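Local coordinates for VAO-type flavoprotein oxidase VAO615 (PDB 6F72) that probably acts as a secreted oxidoreductase that carries bicovalently bound FAD and, once reduced, reacts rapidly with molecular oxygen, though no substrate is known, at residues D273-A287 with R538-F552. Sequence-based numbering, arbitrary orientation.
Sequences DLYWALSGGGGGTFA and RLLRVKKKYDPDSVF. With FAD (flavin-adenine dinucleotide), chain E.
Lys543 and Thr285 join the berberine-like C-terminal region to the glycine-rich loop of the PCMH-type FAD-binding region. Lys543 NZ donates to Thr285 O at 2.7 Å and to Thr285 OG1 at 2.8 Å. The lysine chain bends at chi2 (73°), which swings its amine across the threonine. The same NZ donates a hydrogen bond to Phe552 O and forms a salt bridge with Asp547 OD2, so four oxygens surround a buried ammonium that has three hydrogens to share among them. The Asp547 carboxylate also takes the backbone N-H groups of Val551 and Phe552, which ties the chain just beyond the Asp547-Ser550 turn back onto Asp547. Just before Thr285, Gly284 N lies 3.2 Å from N3A of the FAD adenine, so the loop held by Lys543 also lines the cofactor pocket. Phe286 turns its ring edge to Leu539 O, with CE1 at 3.3 Å, and Ala277 CB covers one face.

Helices 273-278 and 538-546 pack at -121°, their axes 9.7 Å apart. Leu539 CD2 wedges between Trp276 CZ3 (3.5 Å) and Phe286 CZ. The extended Arg538 chain lies over one indole face of Trp276. Its CD makes a CH-pi contact with the six-membered ring, and its guanidinium a cation-pi contact with the five-membered ring, the planes 33° apart. Asp273 fits as a knob among Arg538, Val542, Lys545 and Tyr546. Tyr546 OH donates to its OD1 on the syn side (2.7 Å), while Lys545 NZ forms a salt bridge with OD2.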
loop_
_atom_site.group_PDB
_atom_site.type_symbol
_atom_site.label_atom_id
_atom_site.label_comp_id
_atom_site.label_asym_id
_atom_site.label_seq_id
_atom_site.Cartn_x
_atom_site.Cartn_y
_atom_site.Cartn_z
ATOM N N ASP A 273 -7.724 21.755 -5.478
ATOM C CA ASP A 273 -6.657 21.701 -4.509
ATOM C C ASP A 273 -6.784 20.433 -3.649
ATOM O O ASP A 273 -5.768 19.784 -3.347
ATOM C CB ASP A 273 -6.588 23.001 -3.678
ATOM C CG ASP A 273 -7.886 23.331 -2.945
ATOM O OD1 ASP A 273 -8.948 22.715 -3.206
ATOM O OD2 ASP A 273 -7.848 24.243 -2.095
ATOM N N LEU A 274 -8.026 20.071 -3.298
ATOM C CA LEU A 274 -8.308 18.791 -2.657
ATOM C C LEU A 274 -8.029 17.615 -3.593
ATOM O O LEU A 274 -7.446 16.605 -3.147
ATOM C CB LEU A 274 -9.721 18.723 -2.059
ATOM C CG LEU A 274 -10.136 17.487 -1.216
ATOM C CD1 LEU A 274 -9.310 17.272 0.058
ATOM C CD2 LEU A 274 -11.611 17.564 -0.858
ATOM N N TYR A 275 -8.394 17.746 -4.867
ATOM C CA TYR A 275 -8.108 16.706 -5.870
ATOM C C TYR A 275 -6.588 16.439 -5.946
ATOM O O TYR A 275 -6.155 15.285 -6.036
ATOM C CB TYR A 275 -8.702 17.054 -7.265
ATOM C CG TYR A 275 -8.130 16.184 -8.368
ATOM C CD1 TYR A 275 -6.934 16.545 -9.021
ATOM C CD2 TYR A 275 -8.738 14.982 -8.731
ATOM C CE1 TYR A 275 -6.369 15.724 -9.987
ATOM C CE2 TYR A 275 -8.186 14.159 -9.714
ATOM C CZ TYR A 275 -7.001 14.533 -10.334
ATOM O OH TYR A 275 -6.424 13.743 -11.306
ATOM N N TRP A 276 -5.814 17.532 -5.926
ATOM C CA TRP A 276 -4.353 17.519 -6.009
ATOM C C TRP A 276 -3.714 16.736 -4.815
ATOM O O TRP A 276 -2.927 15.804 -5.035
ATOM C CB TRP A 276 -3.851 18.965 -6.095
ATOM C CG TRP A 276 -2.365 19.128 -6.215
ATOM C CD1 TRP A 276 -1.634 19.140 -7.374
ATOM C CD2 TRP A 276 -1.436 19.359 -5.149
ATOM N NE1 TRP A 276 -0.291 19.325 -7.089
ATOM C CE2 TRP A 276 -0.141 19.475 -5.737
ATOM C CE3 TRP A 276 -1.562 19.475 -3.754
ATOM C CZ2 TRP A 276 1.021 19.699 -4.977
ATOM C CZ3 TRP A 276 -0.395 19.693 -2.987
ATOM C CH2 TRP A 276 0.879 19.794 -3.609
ATOM N N ALA A 277 -4.095 17.126 -3.587
ATOM C CA ALA A 277 -3.691 16.502 -2.331
ATOM C C ALA A 277 -4.061 15.032 -2.253
ATOM O O ALA A 277 -3.223 14.227 -1.874
ATOM C CB ALA A 277 -4.264 17.258 -1.135
ATOM N N LEU A 278 -5.301 14.684 -2.619
ATOM C CA LEU A 278 -5.754 13.291 -2.593
ATOM C C LEU A 278 -5.073 12.378 -3.624
ATOM O O LEU A 278 -5.015 11.158 -3.429
ATOM C CB LEU A 278 -7.280 13.184 -2.712
ATOM C CG LEU A 278 -8.170 13.542 -1.519
ATOM C CD1 LEU A 278 -9.602 13.695 -2.016
ATOM C CD2 LEU A 278 -8.119 12.501 -0.392
ATOM N N SER A 279 -4.569 12.966 -4.704
ATOM C CA SER A 279 -3.951 12.209 -5.792
ATOM C C SER A 279 -2.423 12.087 -5.570
ATOM O O SER A 279 -1.612 12.711 -6.286
ATOM C CB SER A 279 -4.277 12.881 -7.147
ATOM O OG SER A 279 -5.675 12.926 -7.427
ATOM N N GLY A 280 -2.037 11.296 -4.569
ATOM C CA GLY A 280 -0.614 11.074 -4.256
ATOM C C GLY A 280 -0.120 11.692 -2.963
ATOM O O GLY A 280 1.016 11.410 -2.547
ATOM N N GLY A 281 -0.959 12.490 -2.297
ATOM C CA GLY A 281 -0.610 13.116 -1.012
ATOM C C GLY A 281 -0.802 12.236 0.226
ATOM O O GLY A 281 -0.561 12.689 1.353
ATOM N N GLY A 282 -1.263 11.006 0.016
ATOM C CA GLY A 282 -1.498 10.053 1.107
ATOM C C GLY A 282 -2.923 9.991 1.647
ATOM O O GLY A 282 -3.611 11.010 1.760
ATOM N N GLY A 283 -3.338 8.780 2.024
ATOM C CA GLY A 283 -4.668 8.518 2.588
ATOM C C GLY A 283 -4.867 8.952 4.021
ATOM O O GLY A 283 -3.901 9.143 4.762
ATOM N N GLY A 284 -6.132 9.113 4.412
ATOM C CA GLY A 284 -6.500 9.202 5.821
ATOM C C GLY A 284 -6.231 10.516 6.515
ATOM O O GLY A 284 -6.357 10.615 7.739
ATOM N N THR A 285 -5.841 11.529 5.755
ATOM C CA THR A 285 -5.588 12.834 6.371
ATOM C C THR A 285 -6.409 14.012 5.822
ATOM O O THR A 285 -6.738 14.940 6.575
ATOM C CB THR A 285 -4.089 13.165 6.471
ATOM O OG1 THR A 285 -3.930 14.358 7.248
ATOM C CG2 THR A 285 -3.445 13.362 5.104
ATOM N N PHE A 286 -6.749 13.959 4.537
ATOM C CA PHE A 286 -7.428 15.092 3.878
ATOM C C PHE A 286 -8.953 15.063 3.949
ATOM O O PHE A 286 -9.569 16.110 4.125
ATOM C CB PHE A 286 -6.976 15.245 2.422
ATOM C CG PHE A 286 -5.509 15.560 2.275
ATOM C CD1 PHE A 286 -4.995 16.792 2.711
ATOM C CD2 PHE A 286 -4.639 14.627 1.711
ATOM C CE1 PHE A 286 -3.647 17.083 2.588
ATOM C CE2 PHE A 286 -3.276 14.922 1.577
ATOM C CZ PHE A 286 -2.783 16.148 2.022
ATOM N N ALA A 287 -9.525 13.867 3.797
ATOM C CA ALA A 287 -10.976 13.645 3.717
ATOM C C ALA A 287 -11.268 12.144 3.711
ATOM O O ALA A 287 -10.368 11.327 3.468
ATOM C CB ALA A 287 -11.556 14.304 2.457
ATOM N N ARG A 538 2.381 23.009 0.539
ATOM C CA ARG A 538 1.100 23.129 -0.162
ATOM C C ARG A 538 0.108 22.070 0.309
ATOM O O ARG A 538 -1.080 22.366 0.471
ATOM C CB ARG A 538 1.249 23.072 -1.683
ATOM C CG ARG A 538 0.027 23.645 -2.384
ATOM C CD ARG A 538 -0.058 23.278 -3.850
ATOM N NE ARG A 538 -1.423 23.492 -4.314
ATOM C CZ ARG A 538 -1.921 23.038 -5.460
ATOM N NH1 ARG A 538 -1.163 22.332 -6.294
ATOM N NH2 ARG A 538 -3.187 23.303 -5.771
ATOM N N LEU A 539 0.607 20.852 0.515
ATOM C CA LEU A 539 -0.167 19.777 1.136
ATOM C C LEU A 539 -0.692 20.195 2.505
ATOM O O LEU A 539 -1.833 19.886 2.857
ATOM C CB LEU A 539 0.656 18.493 1.208
ATOM C CG LEU A 539 0.878 17.777 -0.128
ATOM C CD1 LEU A 539 1.997 16.749 -0.058
ATOM C CD2 LEU A 539 -0.405 17.136 -0.652
ATOM N N LEU A 540 0.130 20.911 3.262
ATOM C CA LEU A 540 -0.252 21.407 4.581
ATOM C C LEU A 540 -1.315 22.498 4.511
ATOM O O LEU A 540 -2.220 22.548 5.354
ATOM C CB LEU A 540 0.972 21.887 5.369
ATOM C CG LEU A 540 0.778 22.194 6.853
ATOM C CD1 LEU A 540 0.435 20.936 7.665
ATOM C CD2 LEU A 540 2.036 22.855 7.396
ATOM N N ARG A 541 -1.194 23.376 3.522
ATOM C CA ARG A 541 -2.228 24.372 3.241
ATOM C C ARG A 541 -3.576 23.743 2.889
ATOM O O ARG A 541 -4.606 24.232 3.349
ATOM C CB ARG A 541 -1.782 25.325 2.148
ATOM C CG ARG A 541 -0.735 26.326 2.610
ATOM C CD ARG A 541 -0.619 27.491 1.642
ATOM N NE ARG A 541 -0.176 27.087 0.307
ATOM C CZ ARG A 541 1.099 26.940 -0.069
ATOM N NH1 ARG A 541 2.111 27.132 0.778
ATOM N NH2 ARG A 541 1.368 26.582 -1.313
ATOM N N VAL A 542 -3.569 22.688 2.071
ATOM C CA VAL A 542 -4.806 21.977 1.709
ATOM C C VAL A 542 -5.398 21.304 2.965
ATOM O O VAL A 542 -6.596 21.403 3.218
ATOM C CB VAL A 542 -4.602 20.929 0.578
ATOM C CG1 VAL A 542 -5.916 20.225 0.238
ATOM C CG2 VAL A 542 -4.042 21.578 -0.678
ATOM N N LYS A 543 -4.538 20.646 3.744
ATOM C CA LYS A 543 -4.922 20.024 5.009
ATOM C C LYS A 543 -5.590 21.018 5.965
ATOM O O LYS A 543 -6.649 20.712 6.519
ATOM C CB LYS A 543 -3.705 19.344 5.672
ATOM C CG LYS A 543 -3.889 18.909 7.128
ATOM C CD LYS A 543 -4.783 17.688 7.274
ATOM C CE LYS A 543 -4.656 17.102 8.669
ATOM N NZ LYS A 543 -5.603 15.964 8.791
ATOM N N LYS A 544 -4.982 22.189 6.152
ATOM C CA LYS A 544 -5.552 23.249 7.001
ATOM C C LYS A 544 -6.844 23.865 6.452
ATOM O O LYS A 544 -7.691 24.329 7.234
ATOM C CB LYS A 544 -4.521 24.342 7.274
ATOM C CG LYS A 544 -3.474 23.925 8.294
ATOM C CD LYS A 544 -2.318 24.908 8.306
ATOM C CE LYS A 544 -1.332 24.536 9.409
ATOM N NZ LYS A 544 0.011 25.126 9.135
ATOM N N LYS A 545 -6.995 23.859 5.128
ATOM C CA LYS A 545 -8.241 24.313 4.489
ATOM C C LYS A 545 -9.428 23.372 4.770
ATOM O O LYS A 545 -10.466 23.820 5.244
ATOM C CB LYS A 545 -8.055 24.499 2.983
ATOM C CG LYS A 545 -9.267 25.105 2.287
ATOM C CD LYS A 545 -8.983 25.420 0.826
ATOM C CE LYS A 545 -10.282 25.647 0.062
ATOM N NZ LYS A 545 -9.980 25.933 -1.370
ATOM N N TYR A 546 -9.246 22.085 4.478
ATOM C CA TYR A 546 -10.307 21.062 4.554
ATOM C C TYR A 546 -10.433 20.337 5.894
ATOM O O TYR A 546 -11.433 19.635 6.143
ATOM C CB TYR A 546 -10.148 20.052 3.409
ATOM C CG TYR A 546 -10.384 20.686 2.066
ATOM C CD1 TYR A 546 -11.686 20.821 1.561
ATOM C CD2 TYR A 546 -9.316 21.196 1.307
ATOM C CE1 TYR A 546 -11.923 21.429 0.334
ATOM C CE2 TYR A 546 -9.538 21.803 0.069
ATOM C CZ TYR A 546 -10.848 21.916 -0.411
ATOM O OH TYR A 546 -11.097 22.518 -1.627
ATOM N N ASP A 547 -9.425 20.494 6.748
ATOM C CA ASP A 547 -9.420 19.887 8.073
ATOM C C ASP A 547 -8.756 20.832 9.095
ATOM O O ASP A 547 -7.790 20.443 9.767
ATOM C CB ASP A 547 -8.738 18.500 8.017
ATOM C CG ASP A 547 -8.880 17.703 9.316
ATOM O OD1 ASP A 547 -9.743 18.055 10.145
ATOM O OD2 ASP A 547 -8.112 16.724 9.518
ATOM N N PRO A 548 -9.288 22.073 9.249
ATOM C CA PRO A 548 -8.623 23.053 10.136
ATOM C C PRO A 548 -8.456 22.603 11.593
ATOM O O PRO A 548 -7.529 23.061 12.264
ATOM C CB PRO A 548 -9.545 24.270 10.077
ATOM C CG PRO A 548 -10.878 23.724 9.680
ATOM C CD PRO A 548 -10.568 22.601 8.736
ATOM N N ASP A 549 -9.345 21.717 12.060
ATOM C CA ASP A 549 -9.334 21.218 13.434
ATOM C C ASP A 549 -8.574 19.897 13.586
ATOM O O ASP A 549 -8.563 19.301 14.671
ATOM C CB ASP A 549 -10.776 21.044 13.950
ATOM C CG ASP A 549 -11.555 22.335 13.958
ATOM O OD1 ASP A 549 -11.060 23.341 14.515
ATOM O OD2 ASP A 549 -12.677 22.342 13.409
ATOM N N SER A 550 -7.945 19.453 12.496
ATOM C CA SER A 550 -7.162 18.213 12.460
ATOM C C SER A 550 -7.936 17.032 13.049
ATOM O O SER A 550 -7.467 16.355 13.980
ATOM C CB SER A 550 -5.783 18.403 13.126
ATOM O OG SER A 550 -5.117 19.556 12.613
ATOM N N VAL A 551 -9.139 16.804 12.526
ATOM C CA VAL A 551 -9.907 15.619 12.924
ATOM C C VAL A 551 -9.290 14.351 12.347
ATOM O O VAL A 551 -9.390 13.290 12.959
ATOM C CB VAL A 551 -11.482 15.724 12.778
ATOM C CG1 VAL A 551 -11.972 17.104 12.373
ATOM C CG2 VAL A 551 -12.112 14.582 11.962
ATOM N N PHE A 552 -8.625 14.467 11.199
ATOM C CA PHE A 552 -7.970 13.309 10.628
ATOM C C PHE A 552 -6.489 13.265 10.995
ATOM O O PHE A 552 -5.750 14.216 10.761
ATOM C CB PHE A 552 -8.199 13.206 9.127
ATOM C CG PHE A 552 -9.653 13.266 8.729
ATOM C CD1 PHE A 552 -10.560 12.316 9.184
ATOM C CD2 PHE A 552 -10.113 14.284 7.882
ATOM C CE1 PHE A 552 -11.899 12.380 8.817
ATOM C CE2 PHE A 552 -11.449 14.350 7.501
ATOM C CZ PHE A 552 -12.347 13.392 7.970
HETATM P PA FAD E . -5.631 0.577 4.633
HETATM O O1A FAD E . -4.643 0.205 5.708
HETATM O O2A FAD E . -7.069 0.227 4.899
HETATM O O5B FAD E . -5.492 2.153 4.349
HETATM C C5B FAD E . -4.221 2.796 4.254
HETATM C C4B FAD E . -4.318 4.278 4.596
HETATM O O4B FAD E . -5.274 4.907 3.740
HETATM C C3B FAD E . -4.769 4.570 6.015
HETATM O O3B FAD E . -4.068 5.746 6.439
HETATM C C2B FAD E . -6.252 4.880 5.895
HETATM O O2B FAD E . -6.689 5.793 6.905
HETATM C C1B FAD E . -6.338 5.494 4.508
HETATM N N9A FAD E . -7.607 5.226 3.790
HETATM C C8A FAD E . -7.935 4.068 3.176
HETATM N N7A FAD E . -9.148 4.170 2.578
HETATM C C5A FAD E . -9.602 5.414 2.801
HETATM C C6A FAD E . -10.819 6.177 2.447
HETATM N N6A FAD E . -11.796 5.583 1.728
HETATM N N1A FAD E . -10.919 7.457 2.875
HETATM C C2A FAD E . -9.948 8.053 3.602
HETATM N N3A FAD E . -8.804 7.415 3.955
HETATM C C4A FAD E . -8.580 6.118 3.592
HETATM N N1 FAD E . 1.627 -0.662 -2.934
HETATM C C2 FAD E . 2.050 -0.443 -4.204
HETATM O O2 FAD E . 2.214 0.737 -4.595
HETATM N N3 FAD E . 2.301 -1.462 -5.056
HETATM C C4 FAD E . 2.168 -2.756 -4.727
HETATM O O4 FAD E . 2.415 -3.667 -5.550
HETATM C C4X FAD E . 1.698 -3.073 -3.359
HETATM N N5 FAD E . 1.522 -4.347 -2.949
HETATM C C5X FAD E . 1.095 -4.638 -1.686
HETATM C C6 FAD E . 0.915 -5.977 -1.278
HETATM C C7 FAD E . 0.467 -6.245 0.034
HETATM C C7M FAD E . 0.287 -7.693 0.455
HETATM C C8 FAD E . 0.171 -5.114 0.986
HETATM C C8M FAD E . -0.407 -5.294 2.382
HETATM C C9 FAD E . 0.354 -3.802 0.562
HETATM C C9A FAD E . 0.805 -3.515 -0.731
HETATM N N10 FAD E . 0.966 -2.174 -1.152
HETATM C C10 FAD E . 1.431 -1.920 -2.460
HETATM C "C1'" FAD E . 0.735 -1.080 -0.212
HETATM C "C2'" FAD E . -0.510 -0.255 -0.352
HETATM O "O2'" FAD E . -0.339 0.598 -1.482
HETATM C "C3'" FAD E . -0.595 0.561 0.932
HETATM O "O3'" FAD E . -0.425 -0.282 2.093
HETATM C "C4'" FAD E . -1.914 1.314 1.023
HETATM O "O4'" FAD E . -1.857 2.243 2.107
HETATM C "C5'" FAD E . -3.104 0.360 1.146
HETATM O "O5'" FAD E . -4.318 1.071 1.331
HETATM P P FAD E . -5.635 0.278 1.796
HETATM O O1P FAD E . -5.795 -0.939 0.930
HETATM O O2P FAD E . -6.717 1.328 1.905
HETATM O O3P FAD E . -5.217 -0.190 3.284
HETATM O O HOH W 1 -11.654 17.136 5.286
#